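Local coordinates for protein Bpsl1147 (Burkholderia pseudomallei, PDB 5A4O) that probably binds single-stranded DNA, as a bacterial homologue of the eukaryotic transcription coactivator PC4, at residues Q14-A17 / T18-I21. Sequence-based numbering, arbitrary orientation.
Sequences QKSA and TQRI
Lys15 and Ser16 both face Gln19 across the end of a β-hairpin, where strands 8-16 and 19-28 of the PC4-like sheet meet through a tight type I turn with Ala17 and Thr18 at its corners. Two residues opposite one make a classic β-bulge, allowed by the helix-like psi of Lys15 (-38°). Gln19 O therefore takes two backbone bonds, from Lys15 N at 2.9 Å and Ser16 N at 3.2 Å, both reaching it from the same face of its carbonyl plane.

The extra residue turns Lys15 CB toward the neighbouring strand. Its long chain suits this semi-covered place: CD rests 3.9 Å from Ile21 CD1 and CE passes 3.4 Å from Gln19 OE1, while NZ makes a weak bond to Ser55 O of the second subunit. Ile21, the buried member, packs on Ile54 of that subunit.

Serine suits the strand-to-turn junction because its short hydroxyl can fold back on the chain. Set between its own backbone N and carbonyl carbon (chi1 69°), Ser16 OG accepts a bond from Thr18 N at 3.0 Å and closes an ST turn.

Beyond the bulge, Gln14 and Arg20 form a non-hydrogen-bonded pair. Their side chains run alongside each other in the same direction, Gln14 CG lying 4.0 Å from Arg20 NE and the amide tilted 35° to the guanidinium. Arg20 NH1 is held by a salt bridge to Asp12. The NE-H of Arg20 is spent on a water in the guanidinium plane, 2.9 Å from NE, which donates in turn to Ser16 O at 2.8 Å.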
loop_
_atom_site.group_PDB
_atom_site.type_symbol
_atom_site.label_atom_id
_atom_site.label_comp_id
_atom_site.label_asym_id
_atom_site.label_seq_id
_atom_site.Cartn_x
_atom_site.Cartn_y
_atom_site.Cartn_z
ATOM N N GLN A 14 -3.239 -7.575 -10.431
ATOM C CA GLN A 14 -4.576 -8.129 -10.409
ATOM C C GLN A 14 -4.794 -8.973 -9.162
ATOM O O GLN A 14 -3.972 -9.854 -8.838
ATOM C CB GLN A 14 -4.853 -8.988 -11.655
ATOM C CG GLN A 14 -4.782 -8.210 -12.943
ATOM C CD GLN A 14 -4.701 -9.094 -14.178
ATOM O OE1 GLN A 14 -4.709 -10.316 -14.081
ATOM N NE2 GLN A 14 -4.601 -8.467 -15.347
ATOM N N LYS A 15 -5.883 -8.688 -8.449
ATOM C CA LYS A 15 -6.319 -9.509 -7.305
ATOM C C LYS A 15 -7.367 -10.523 -7.702
ATOM O O LYS A 15 -7.402 -11.644 -7.171
ATOM C CB LYS A 15 -6.942 -8.644 -6.212
ATOM C CG LYS A 15 -5.949 -7.775 -5.496
ATOM C CD LYS A 15 -6.514 -7.071 -4.247
ATOM C CE LYS A 15 -7.432 -7.948 -3.408
ATOM N NZ LYS A 15 -7.131 -7.779 -1.963
ATOM N N SER A 16 -8.256 -10.113 -8.593
ATOM C CA SER A 16 -9.347 -10.960 -9.069
ATOM C C SER A 16 -9.918 -10.337 -10.314
ATOM O O SER A 16 -9.435 -9.308 -10.770
ATOM C CB SER A 16 -10.445 -11.022 -7.985
ATOM O OG SER A 16 -11.098 -9.758 -7.845
ATOM N N ALA A 17 -10.970 -10.902 -10.887
ATOM C CA ALA A 17 -11.642 -10.210 -11.972
ATOM C C ALA A 17 -12.142 -8.834 -11.575
ATOM O O ALA A 17 -12.320 -7.974 -12.448
ATOM C CB ALA A 17 -12.811 -11.019 -12.491
ATOM N N THR A 18 -12.359 -8.617 -10.284
ATOM C CA THR A 18 -13.047 -7.388 -9.838
ATOM C C THR A 18 -12.216 -6.352 -9.074
ATOM O O THR A 18 -12.736 -5.289 -8.744
ATOM C CB THR A 18 -14.267 -7.720 -8.974
ATOM O OG1 THR A 18 -13.891 -8.325 -7.723
ATOM C CG2 THR A 18 -15.200 -8.643 -9.740
ATOM N N GLN A 19 -10.952 -6.653 -8.791
ATOM C CA GLN A 19 -10.129 -5.814 -7.923
ATOM C C GLN A 19 -8.690 -5.898 -8.389
ATOM O O GLN A 19 -8.225 -6.963 -8.826
ATOM C CB GLN A 19 -10.178 -6.309 -6.479
ATOM C CG GLN A 19 -11.566 -6.394 -5.872
ATOM C CD GLN A 19 -11.544 -6.385 -4.363
ATOM O OE1 GLN A 19 -10.653 -6.938 -3.716
ATOM N NE2 GLN A 19 -12.549 -5.740 -3.781
ATOM N N ARG A 20 -7.993 -4.776 -8.311
ATOM C CA ARG A 20 -6.575 -4.729 -8.628
ATOM C C ARG A 20 -5.937 -3.804 -7.663
ATOM O O ARG A 20 -6.614 -2.989 -7.044
ATOM C CB ARG A 20 -6.356 -4.199 -10.036
ATOM C CG ARG A 20 -6.899 -5.086 -11.108
ATOM C CD ARG A 20 -6.656 -4.461 -12.473
ATOM N NE ARG A 20 -7.307 -5.222 -13.510
ATOM C CZ ARG A 20 -7.325 -4.892 -14.798
ATOM N NH1 ARG A 20 -6.717 -3.802 -15.236
ATOM N NH2 ARG A 20 -7.977 -5.661 -15.648
ATOM N N ILE A 21 -4.638 -3.956 -7.502
ATOM C CA ILE A 21 -3.847 -2.991 -6.768
ATOM C C ILE A 21 -3.082 -2.163 -7.808
ATOM O O ILE A 21 -2.219 -2.698 -8.522
ATOM C CB ILE A 21 -2.866 -3.639 -5.795
ATOM C CG1 ILE A 21 -3.589 -4.513 -4.762
ATOM C CG2 ILE A 21 -1.975 -2.568 -5.153
ATOM C CD1 ILE A 21 -4.504 -3.775 -3.812
HETATM O O HOH W 1 -8.264 -7.834 -12.800
#